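Local coordinates for protein tryparedoxin II (PDB 1I5G) that probably relays electrons from trypanothione to target proteins such as peroxidases, as a thioredoxin-like redox protein of Crithidia fasciculata, and binds glutathionylspermidine, at residues S1-F6 / V115-G120; V13-A17 / Y81-W86. The protein carries 1 engineered substitution. All blocks are in the same frame, centred on the assembly; numbering follows the deposited sequence.

The chain starts in contact 1: residues 1-6 lie against 115-120, the end of strand 111-116 and the turn that follows it, closing a loop that takes in most of the protein. Contact 2 is nested inside this loop. Strand 12-15 and G16 meet residues 81-86, which run from the end of helix 74-81 toward strand 87-88. The two contacts do not touch, lying about 21 Å apart between centres, but both reach the same mixed sheet. Contact 1 fastens the N terminus beside strand 111-116, near the outermost strand 122-124, whereas contact 2 ties strand 12-15 to a helix-to-strand connection toward the other edge of the sheet, next to strand 18-22.

Contact 1: residues S1-F6 / V115-G120; sequences SGLKKF and VEADSG
G2 is pressed so close to the turn after strand 111-116 that its CA lies 3.0 Å from A117 O, a CA-H...O contact with an angle of 144° at the hydrogen, while no conventional hydrogen bond links the two segments directly. G2 O in turn comes to 3.3 Å from G120 CA. A beta carbon on either glycine would collide with the opposite backbone, and both residues have positive phi. Beside the two glycines, L3 lies with CG anti to its own carbonyl carbon (chi1 -62°) and spreads its two methyls: CD1 reaches A117 CB at 3.8 Å and CD2 meets V115 CG1 at 3.9 Å. The same V115 methyl approaches F6 CE2 obliquely. F6 takes G120 O at its edge, in the ring plane and 3.4 Å from CE2; K5 CG sits over the centre of one ring face, and the ring of F104 meets it from elsewhere in the chain. Beyond CG the K5 chain is extended and carries NZ to two waters, one of which hydrogen-bonds to G120 O and the other to S119 O. A third water joins G2 O (2.9 Å) to S119 O. The polar link is thus entirely water-borne, so the N terminus probably owes its place on the hairpin turn to close backbone packing and apolar contact.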
ATOM      1  N   SER A   1       0.550  -0.032  18.200  1.00 22.66           N
ATOM      2  CA  SER A   1       0.952  -0.074  16.765  1.00 22.34           C
ATOM      3  C   SER A   1       1.673   1.216  16.371  1.00 22.60           C
ATOM      4  O   SER A   1       0.992   2.166  16.010  1.00 25.15           O
ATOM      5  CB  SER A   1      -0.288  -0.115  15.854  1.00 21.67           C
ATOM      6  OG  SER A   1      -0.021  -0.081  14.449  1.00 18.97           O
ATOM      7  N   GLY A   2       2.972   1.474  16.479  1.00 22.80           N
ATOM      8  CA  GLY A   2       3.880   1.576  15.355  1.00 19.83           C
ATOM      9  C   GLY A   2       3.276   2.298  14.176  1.00 17.08           C
ATOM     10  O   GLY A   2       3.820   3.311  13.766  1.00 17.10           O
ATOM     11  N   LEU A   3       2.175   1.805  13.615  1.00 15.54           N
ATOM     12  CA  LEU A   3       1.599   2.503  12.469  1.00 14.90           C
ATOM     13  C   LEU A   3       0.572   3.562  12.794  1.00 14.99           C
ATOM     14  O   LEU A   3       0.143   4.286  11.903  1.00 13.99           O
ATOM     15  CB  LEU A   3       0.921   1.554  11.485  1.00 15.27           C
ATOM     16  CG  LEU A   3       1.861   0.538  10.849  1.00 15.12           C
ATOM     17  CD1 LEU A   3       0.988  -0.448  10.127  1.00 16.51           C
ATOM     18  CD2 LEU A   3       2.863   1.196   9.944  1.00 15.04           C
ATOM     19  N   LYS A   4       0.187   3.636  14.062  1.00 15.13           N
ATOM     20  CA  LYS A   4      -0.851   4.554  14.494  1.00 17.34           C
ATOM     21  C   LYS A   4      -0.544   6.000  14.217  1.00 16.96           C
ATOM     22  O   LYS A   4      -1.528   6.727  14.229  1.00 20.94           O
ATOM     23  CB  LYS A   4      -1.219   4.399  15.969  1.00 19.50           C
ATOM     24  CG  LYS A   4      -2.597   3.770  16.116  1.00 22.12           C
ATOM     25  CD  LYS A   4      -3.681   4.810  15.894  1.00 23.69           C
ATOM     26  CE  LYS A   4      -5.065   4.460  16.450  1.00 24.82           C
ATOM     27  NZ  LYS A   4      -6.103   5.414  15.938  1.00 25.72           N
ATOM     28  N   LYS A   5       0.693   6.447  13.991  1.00 13.98           N
ATOM     29  CA  LYS A   5       1.120   7.801  13.619  1.00 13.40           C
ATOM     30  C   LYS A   5       0.874   8.052  12.119  1.00 12.23           C
ATOM     31  O   LYS A   5       1.019   9.202  11.720  1.00 12.40           O
ATOM     32  CB  LYS A   5       2.608   8.092  13.942  1.00 13.74           C
ATOM     33  CG  LYS A   5       3.678   7.277  13.180  1.00 14.62           C
ATOM     34  CD  LYS A   5       5.129   7.643  13.504  1.00 15.20           C
ATOM     35  CE  LYS A   5       6.244   6.861  12.781  1.00 16.04           C
ATOM     36  NZ  LYS A   5       7.596   7.465  13.005  1.00 17.18           N
ATOM     37  N   PHE A   6       0.552   7.001  11.364  1.00 12.36           N
ATOM     38  CA  PHE A   6       0.247   7.048   9.928  1.00 12.17           C
ATOM     39  C   PHE A   6      -1.261   6.949   9.607  1.00 11.41           C
ATOM     40  O   PHE A   6      -1.654   7.075   8.438  1.00 11.21           O
ATOM     41  CB  PHE A   6       1.031   5.953   9.191  1.00 13.19           C
ATOM     42  CG  PHE A   6       2.523   6.094   9.251  1.00 14.24           C
ATOM     43  CD1 PHE A   6       3.156   7.283   8.952  1.00 14.56           C
ATOM     44  CD2 PHE A   6       3.315   5.024   9.627  1.00 15.35           C
ATOM     45  CE1 PHE A   6       4.539   7.439   9.004  1.00 15.66           C
ATOM     46  CE2 PHE A   6       4.698   5.160   9.686  1.00 15.33           C
ATOM     47  CZ  PHE A   6       5.312   6.357   9.379  1.00 15.82           C
ATOM     48  N   VAL A 115       7.139  -0.112   5.315  1.00  2.71           N
ATOM     49  CA  VAL A 115       7.316   0.297   6.697  1.00  3.57           C
ATOM     50  C   VAL A 115       7.196  -0.880   7.648  1.00  3.72           C
ATOM     51  O   VAL A 115       6.401  -1.790   7.418  1.00  4.46           O
ATOM     52  CB  VAL A 115       6.244   1.327   7.037  1.00  5.88           C
ATOM     53  CG1 VAL A 115       6.357   1.791   8.436  1.00  7.90           C
ATOM     54  CG2 VAL A 115       6.251   2.503   6.047  1.00  5.83           C
ATOM     55  N   GLU A 116       7.983  -0.927   8.714  1.00  3.83           N
ATOM     56  CA  GLU A 116       7.839  -1.947   9.745  1.00  4.77           C
ATOM     57  C   GLU A 116       6.662  -1.529  10.624  1.00  4.49           C
ATOM     58  O   GLU A 116       6.656  -0.465  11.241  1.00  3.96           O
ATOM     59  CB  GLU A 116       9.117  -2.028  10.596  1.00  5.66           C
ATOM     60  CG  GLU A 116       9.084  -3.104  11.668  1.00  6.65           C
ATOM     61  CD  GLU A 116      10.206  -3.111  12.673  1.00  9.17           C
ATOM     62  OE1 GLU A 116      10.957  -2.140  12.783  1.00 10.30           O
ATOM     63  OE2 GLU A 116      10.294  -4.140  13.373  1.00 11.68           O
ATOM     64  N   ALA A 117       5.630  -2.364  10.735  1.00  4.08           N
ATOM     65  CA  ALA A 117       4.415  -2.030  11.479  1.00  3.40           C
ATOM     66  C   ALA A 117       4.726  -1.745  12.942  1.00  4.55           C
ATOM     67  O   ALA A 117       4.167  -0.801  13.468  1.00  5.46           O
ATOM     68  CB  ALA A 117       3.389  -3.139  11.373  1.00  3.49           C
ATOM     69  N   ASP A 118       5.590  -2.520  13.569  1.00  4.28           N
ATOM     70  CA  ASP A 118       5.701  -2.427  15.026  1.00  5.15           C
ATOM     71  C   ASP A 118       6.453  -1.177  15.444  1.00  6.67           C
ATOM     72  O   ASP A 118       6.157  -0.638  16.499  1.00  8.26           O
ATOM     73  CB  ASP A 118       6.339  -3.691  15.587  1.00  5.80           C
ATOM     74  CG  ASP A 118       5.425  -4.898  15.517  1.00  5.26           C
ATOM     75  OD1 ASP A 118       4.244  -4.757  15.152  1.00  6.52           O
ATOM     76  OD2 ASP A 118       5.895  -6.006  15.835  1.00  6.48           O
ATOM     77  N   SER A 119       7.418  -0.693  14.668  1.00  6.38           N
ATOM     78  CA  SER A 119       8.174   0.510  15.003  1.00  5.90           C
ATOM     79  C   SER A 119       7.664   1.731  14.275  1.00  6.25           C
ATOM     80  O   SER A 119       7.832   2.853  14.757  1.00  8.24           O
ATOM     81  CB  SER A 119       9.636   0.313  14.641  1.00  6.69           C
ATOM     82  OG  SER A 119       9.782   0.148  13.230  1.00  5.72           O
ATOM     83  N   GLY A 120       7.047   1.554  13.116  1.00  5.56           N
ATOM     84  CA  GLY A 120       6.691   2.650  12.247  1.00  5.90           C
ATOM     85  C   GLY A 120       7.867   3.130  11.434  1.00  5.48           C
ATOM     86  O   GLY A 120       7.757   4.165  10.787  1.00  6.98           O
TER
HETATM   87  O   HOH W   1       5.303   4.333  15.988  1.00 27.14           O
HETATM   88  O   HOH W   2       9.140   6.514  10.661  1.00 14.66           O
HETATM   89  O   HOH W   3       9.528   5.281  13.783  1.00 17.01           O

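Contact 2: residues V13-A17 / Y81-W86; sequences VLKGA and YAKMPW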
ATOM      1  N   VAL A  13      -9.520  -0.025   7.954  1.00  4.82           N
ATOM      2  CA  VAL A  13      -9.153  -0.061   6.550  1.00  4.92           C
ATOM      3  C   VAL A  13      -9.993  -1.090   5.827  1.00  5.03           C
ATOM      4  O   VAL A  13     -10.673  -1.933   6.435  1.00  4.87           O
ATOM      5  CB  VAL A  13      -7.645  -0.264   6.357  1.00  6.09           C
ATOM      6  CG1 VAL A  13      -6.868   0.869   7.001  1.00  6.64           C
ATOM      7  CG2 VAL A  13      -7.218  -1.561   6.970  1.00  6.50           C
ATOM      8  N   LEU A  14      -9.969  -1.029   4.498  1.00  3.59           N
ATOM      9  CA  LEU A  14     -10.788  -1.912   3.665  1.00  4.50           C
ATOM     10  C   LEU A  14     -10.084  -3.191   3.299  1.00  4.89           C
ATOM     11  O   LEU A  14      -8.857  -3.236   3.201  1.00  3.60           O
ATOM     12  CB  LEU A  14     -11.065  -1.214   2.328  1.00  4.17           C
ATOM     13  CG  LEU A  14     -11.658   0.189   2.363  1.00  4.34           C
ATOM     14  CD1 LEU A  14     -12.014   0.601   0.951  1.00  4.62           C
ATOM     15  CD2 LEU A  14     -12.867   0.377   3.267  1.00  5.24           C
ATOM     16  N   LYS A  15     -10.872  -4.251   3.095  1.00  6.21           N
ATOM     17  CA  LYS A  15     -10.440  -5.490   2.461  1.00  6.58           C
ATOM     18  C   LYS A  15     -11.645  -5.958   1.650  1.00  7.11           C
ATOM     19  O   LYS A  15     -12.700  -6.266   2.216  1.00  7.35           O
ATOM     20  CB  LYS A  15     -10.095  -6.613   3.452  1.00  8.69           C
ATOM     21  CG  LYS A  15      -9.535  -7.813   2.735  1.00 11.70           C
ATOM     22  CD  LYS A  15      -8.958  -8.779   3.747  1.00 14.66           C
ATOM     23  CE  LYS A  15      -8.405  -9.962   2.965  1.00 16.64           C
ATOM     24  NZ  LYS A  15      -7.774  -9.657   1.650  1.00 17.87           N
ATOM     25  N   GLY A  16     -11.527  -6.044   0.335  1.00  6.77           N
ATOM     26  CA  GLY A  16     -12.663  -6.458  -0.482  1.00  6.85           C
ATOM     27  C   GLY A  16     -13.809  -5.481  -0.310  1.00  7.18           C
ATOM     28  O   GLY A  16     -13.662  -4.280  -0.522  1.00  5.62           O
ATOM     29  N   ALA A  17     -14.955  -6.035   0.076  1.00  6.65           N
ATOM     30  CA  ALA A  17     -16.176  -5.272   0.320  1.00  6.54           C
ATOM     31  C   ALA A  17     -16.350  -4.844   1.762  1.00  6.48           C
ATOM     32  O   ALA A  17     -17.313  -4.154   2.031  1.00  7.58           O
ATOM     33  CB  ALA A  17     -17.413  -6.046  -0.192  1.00  7.41           C
ATOM     34  N   TYR A  81      -9.864  -0.240  -6.948  1.00  3.42           N
ATOM     35  CA  TYR A  81      -9.586  -1.052  -5.774  1.00  3.54           C
ATOM     36  C   TYR A  81     -10.227  -2.425  -5.888  1.00  4.74           C
ATOM     37  O   TYR A  81      -9.645  -3.388  -5.423  1.00  4.64           O
ATOM     38  CB  TYR A  81     -10.011  -0.336  -4.488  1.00  2.98           C
ATOM     39  CG  TYR A  81      -9.786  -1.189  -3.265  1.00  2.90           C
ATOM     40  CD1 TYR A  81      -8.551  -1.783  -2.990  1.00  3.58           C
ATOM     41  CD2 TYR A  81     -10.811  -1.443  -2.367  1.00  3.58           C
ATOM     42  CE1 TYR A  81      -8.393  -2.584  -1.868  1.00  2.70           C
ATOM     43  CE2 TYR A  81     -10.645  -2.241  -1.249  1.00  3.51           C
ATOM     44  CZ  TYR A  81      -9.425  -2.825  -0.995  1.00  3.03           C
ATOM     45  OH  TYR A  81      -9.296  -3.607   0.119  1.00  3.54           O
ATOM     46  N   ALA A  82     -11.401  -2.542  -6.502  1.00  4.29           N
ATOM     47  CA  ALA A  82     -12.002  -3.864  -6.713  1.00  5.71           C
ATOM     48  C   ALA A  82     -11.120  -4.820  -7.502  1.00  6.19           C
ATOM     49  O   ALA A  82     -11.324  -6.042  -7.386  1.00  8.10           O
ATOM     50  CB  ALA A  82     -13.354  -3.710  -7.428  1.00  7.06           C
ATOM     51  N   LYS A  83     -10.132  -4.358  -8.273  1.00  5.44           N
ATOM     52  CA  LYS A  83      -9.190  -5.218  -9.004  1.00  7.95           C
ATOM     53  C   LYS A  83      -8.105  -5.764  -8.099  1.00  8.34           C
ATOM     54  O   LYS A  83      -7.333  -6.609  -8.536  1.00  9.13           O
ATOM     55  CB  LYS A  83      -8.504  -4.446 -10.129  1.00  9.32           C
ATOM     56  CG  LYS A  83      -9.506  -3.867 -11.122  1.00 11.18           C
ATOM     57  CD  LYS A  83      -8.938  -3.004 -12.246  1.00 12.90           C
ATOM     58  CE  LYS A  83      -9.983  -2.549 -13.286  1.00 15.53           C
ATOM     59  NZ  LYS A  83      -9.314  -1.734 -14.365  1.00 18.56           N
ATOM     60  N   MET A  84      -7.997  -5.305  -6.859  1.00  5.84           N
ATOM     61  CA  MET A  84      -6.849  -5.606  -5.992  1.00  6.15           C
ATOM     62  C   MET A  84      -7.197  -6.517  -4.844  1.00  6.05           C
ATOM     63  O   MET A  84      -8.314  -6.427  -4.317  1.00  6.54           O
ATOM     64  CB  MET A  84      -6.324  -4.282  -5.427  1.00  5.08           C
ATOM     65  CG  MET A  84      -5.915  -3.286  -6.477  1.00  4.74           C
ATOM     66  SD  MET A  84      -5.526  -1.656  -5.757  1.00  4.07           S
ATOM     67  CE  MET A  84      -5.245  -0.731  -7.221  1.00  5.76           C
ATOM     68  N   PRO A  85      -6.271  -7.387  -4.445  1.00  5.71           N
ATOM     69  CA  PRO A  85      -6.516  -8.354  -3.378  1.00  6.23           C
ATOM     70  C   PRO A  85      -6.165  -7.928  -1.969  1.00  5.41           C
ATOM     71  O   PRO A  85      -6.386  -8.698  -1.033  1.00  7.61           O
ATOM     72  CB  PRO A  85      -5.632  -9.518  -3.846  1.00  6.56           C
ATOM     73  CG  PRO A  85      -4.430  -8.773  -4.371  1.00  6.38           C
ATOM     74  CD  PRO A  85      -4.953  -7.571  -5.066  1.00  6.49           C
ATOM     75  N   TRP A  86      -5.613  -6.709  -1.821  1.00  4.09           N
ATOM     76  CA  TRP A  86      -5.021  -6.263  -0.560  1.00  4.26           C
ATOM     77  C   TRP A  86      -5.878  -5.233   0.154  1.00  2.96           C
ATOM     78  O   TRP A  86      -7.085  -5.215  -0.076  1.00  4.21           O
ATOM     79  CB  TRP A  86      -3.585  -5.792  -0.821  1.00  3.47           C
ATOM     80  CG  TRP A  86      -3.478  -4.850  -1.955  1.00  2.87           C
ATOM     81  CD1 TRP A  86      -4.050  -3.606  -2.086  1.00  2.95           C
ATOM     82  CD2 TRP A  86      -2.764  -5.053  -3.161  1.00  3.48           C
ATOM     83  NE1 TRP A  86      -3.737  -3.036  -3.287  1.00  2.95           N
ATOM     84  CE2 TRP A  86      -2.930  -3.911  -3.977  1.00  3.44           C
ATOM     85  CE3 TRP A  86      -1.975  -6.116  -3.647  1.00  4.22           C
ATOM     86  CZ2 TRP A  86      -2.350  -3.809  -5.244  1.00  3.46           C
ATOM     87  CZ3 TRP A  86      -1.394  -5.991  -4.884  1.00  4.20           C
ATOM     88  CH2 TRP A  86      -1.587  -4.885  -5.672  1.00  4.53           C
TER
HETATM   89  O   HOH W   4      -9.186  -6.593  -1.369  1.00  6.82           O
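The hydroxyl of Y81 reaches the backbone of L14, K15 and G16 where strand 12-15 ends. OH gives its proton to W86 O at 2.7 Å, in the carbonyl plane and on a lone pair, and accepts a weak bond from G16 N at 3.3 Å, bent to 127° at the hydrogen. K15 CA also comes close to this hydroxyl, 3.2 Å from Y81 OH at the ring edge and near its plane. G16 N also donates to a water at 2.9 Å, and that water lies within bonding distance of both W86 O and M84 O, adding a second bridge between the segments. At the rim, K15 bends at its last torsion and brings NZ to 3.2 Å from P85 O, at an angle too poor for a hydrogen bond.

Helix 74-81 links the parallel neighbours 63-69 and 87-88, a beta-alpha-beta connection added to the thioredoxin core on the side where strand 12-15 also lies. A type I turn from Y81 to M84 leaves the helix, and strand 87-88 then pairs antiparallel with strand 12-15, L14 bonding to A88 through the backbone.

The apolar part is L14 against the Y81 ring. With CG anti to the backbone N (chi1 177°), the Y81 ring is sent across to L14, whose CB lies 3.7 Å from CE2 and whose CD1 lies 3.8 Å from the same atom. A phenylalanine in place of Y81 would probably keep much of the packing on L14 but leave W86 O without its hydroxyl donor and G16 N without its weak acceptor. Within 81-86, M84 CB and P85 CD lie over the rim of one face of the W86 indole, which meets Y54 edge-to-face.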